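Local coordinates for protein cytochrome c class I (Sideroxydans lithotrophicus, PDB 4XXL) that probably carries electrons as a small class I cytochrome c, an electron shuttle with one covalently bound heme c used in lithoautotrophic growth, at residues K84-F87 and H91-E94. Sequence-based numbering, arbitrary orientation.
Sequences KAKF and HEEE. With HEC (heme c), chain B.
Residues 84-87 and 91-94 pair as the two arms of a short antiparallel beta hairpin lying against the heme, just before His95 in sequence, an axial ligand of the heme iron. Ala85 and Glu93 form the hydrogen-bonded pair (Ala85 N to Glu93 O 2.8 Å, Glu93 N to Ala85 O 3.0 Å), and Phe87 N bonds to His91 O at 2.8 Å. Phe87, a flat apolar ring, suits the heme side: the heme methyl CMD sits over the centre of one face, while the opposite face takes the His91 imidazole in an offset stack, planes 23° apart. Glu93 reaches that same face, and its OE2 receives a nearly straight bond from His91 NE2 (2.7 Å, 175°); with Asp89 bonded to ND1, the imidazole's turn is fixed. This hairpin contributes to the heme pocket of the class I cytochrome c fold: the backbone N of Lys86 donates to heme propionate O2D (2.9 Å), and small Ala85 fits, buried, beside the heme and His95. Trimming Phe87 to an alanine would probably open a gap between heme methyl and imidazole, which would lose its stacking partner. On the side bearing Lys86, Glu92's extended chain (chi2 161°) carries its carboxylate between two bent lysines, balancing charge through salt bridges from OE1 to Lys84 NZ (3.3 Å) and OE2 to Lys86 NZ (3.2 Å).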
# COMPACT_ATOMS: atom_id res chain seq x y z
N LYS A 84 -9.91 0.61 -10.03
CA LYS A 84 -10.66 -0.55 -9.56
C LYS A 84 -9.80 -1.52 -8.75
O LYS A 84 -8.62 -1.79 -9.01
CB LYS A 84 -11.39 -1.27 -10.72
CG LYS A 84 -12.50 -0.40 -11.31
CD LYS A 84 -13.81 -0.44 -10.50
CE LYS A 84 -14.77 -1.50 -11.04
NZ LYS A 84 -16.18 -1.41 -10.56
N ALA A 85 -10.44 -2.04 -7.72
CA ALA A 85 -9.82 -3.00 -6.80
C ALA A 85 -10.81 -4.14 -6.76
O ALA A 85 -12.02 -3.92 -6.54
CB ALA A 85 -9.58 -2.40 -5.41
N LYS A 86 -10.31 -5.33 -7.11
CA LYS A 86 -11.16 -6.51 -7.13
C LYS A 86 -11.02 -7.20 -5.80
O LYS A 86 -9.93 -7.53 -5.32
CB LYS A 86 -10.77 -7.45 -8.27
CG LYS A 86 -11.41 -8.81 -8.16
CD LYS A 86 -12.90 -8.73 -8.32
CE LYS A 86 -13.37 -9.72 -9.38
NZ LYS A 86 -13.08 -9.17 -10.74
N PHE A 87 -12.19 -7.43 -5.15
CA PHE A 87 -12.21 -8.06 -3.82
C PHE A 87 -12.32 -9.58 -3.90
O PHE A 87 -12.79 -10.14 -4.94
CB PHE A 87 -13.32 -7.46 -2.93
CG PHE A 87 -13.01 -6.07 -2.40
CD1 PHE A 87 -12.88 -5.01 -3.26
CD2 PHE A 87 -12.83 -5.85 -1.04
CE1 PHE A 87 -12.60 -3.75 -2.76
CE2 PHE A 87 -12.54 -4.56 -0.55
CZ PHE A 87 -12.39 -3.55 -1.42
N HIS A 91 -16.73 -8.79 -5.92
CA HIS A 91 -17.18 -7.41 -6.15
C HIS A 91 -15.98 -6.47 -6.30
O HIS A 91 -14.83 -6.82 -5.98
CB HIS A 91 -18.12 -6.95 -5.03
CG HIS A 91 -17.44 -6.28 -3.86
ND1 HIS A 91 -16.96 -6.98 -2.78
CD2 HIS A 91 -17.32 -4.97 -3.54
CE1 HIS A 91 -16.48 -6.13 -1.88
NE2 HIS A 91 -16.68 -4.90 -2.33
N GLU A 92 -16.24 -5.31 -6.89
CA GLU A 92 -15.19 -4.32 -7.08
C GLU A 92 -15.56 -3.00 -6.42
O GLU A 92 -16.71 -2.67 -6.24
CB GLU A 92 -14.97 -4.08 -8.57
CG GLU A 92 -14.35 -5.29 -9.27
CD GLU A 92 -14.52 -5.30 -10.79
OE1 GLU A 92 -15.30 -4.47 -11.33
OE2 GLU A 92 -13.87 -6.17 -11.44
N GLU A 93 -14.52 -2.25 -6.08
CA GLU A 93 -14.66 -0.88 -5.52
C GLU A 93 -13.50 -0.08 -6.09
O GLU A 93 -12.51 -0.63 -6.50
CB GLU A 93 -14.51 -0.84 -4.00
CG GLU A 93 -15.51 -1.73 -3.27
CD GLU A 93 -15.39 -1.67 -1.74
OE1 GLU A 93 -14.65 -0.82 -1.18
OE2 GLU A 93 -16.07 -2.53 -1.09
N GLU A 94 -13.62 1.25 -6.08
CA GLU A 94 -12.47 2.10 -6.43
C GLU A 94 -11.56 2.03 -5.18
O GLU A 94 -12.07 2.15 -4.04
CB GLU A 94 -12.91 3.56 -6.70
CG GLU A 94 -13.82 3.82 -7.89
CD GLU A 94 -14.81 5.02 -7.70
OE1 GLU A 94 -16.06 4.76 -7.74
OE2 GLU A 94 -14.36 6.21 -7.49
FE HEC B . -5.37 -1.67 -0.57
CHA HEC B . -4.48 -3.71 -3.24
CHB HEC B . -2.13 -0.48 -0.38
CHC HEC B . -6.38 0.71 1.72
CHD HEC B . -8.34 -3.23 -0.31
NA HEC B . -3.66 -2.01 -1.67
C1A HEC B . -3.50 -2.93 -2.64
C2A HEC B . -2.13 -2.94 -2.99
C3A HEC B . -1.49 -2.05 -2.16
C4A HEC B . -2.47 -1.46 -1.31
CMA HEC B . -0.03 -1.73 -2.08
CAA HEC B . -1.55 -3.83 -4.09
CBA HEC B . -1.66 -3.11 -5.42
CGA HEC B . -0.99 -3.85 -6.57
O1A HEC B . -0.71 -5.05 -6.46
O2A HEC B . -0.62 -3.17 -7.59
NB HEC B . -4.46 -0.19 0.48
C1B HEC B . -3.12 0.13 0.41
C2B HEC B . -2.86 1.23 1.28
C3B HEC B . -4.01 1.61 1.86
C4B HEC B . -5.05 0.72 1.35
CMB HEC B . -1.52 1.87 1.45
CAB HEC B . -4.31 2.76 2.75
CBB HEC B . -4.05 3.97 2.08
NC HEC B . -7.09 -1.36 0.55
C1C HEC B . -7.24 -0.30 1.38
C2C HEC B . -8.49 -0.51 1.98
C3C HEC B . -9.08 -1.67 1.52
C4C HEC B . -8.15 -2.16 0.55
CMC HEC B . -9.01 0.39 3.05
CAC HEC B . -10.40 -2.28 1.95
CBC HEC B . -11.56 -1.49 1.90
ND HEC B . -6.23 -3.08 -1.59
C1D HEC B . -7.46 -3.65 -1.33
C2D HEC B . -7.79 -4.71 -2.31
C3D HEC B . -6.73 -4.81 -3.10
C4D HEC B . -5.72 -3.83 -2.64
CMD HEC B . -9.05 -5.49 -2.35
CAD HEC B . -6.52 -5.80 -4.25
CBD HEC B . -6.99 -5.22 -5.55
CGD HEC B . -6.84 -6.13 -6.78
O1D HEC B . -6.02 -7.10 -6.83
O2D HEC B . -7.52 -5.84 -7.80
O HOH W 1 -16.64 -0.05 -8.45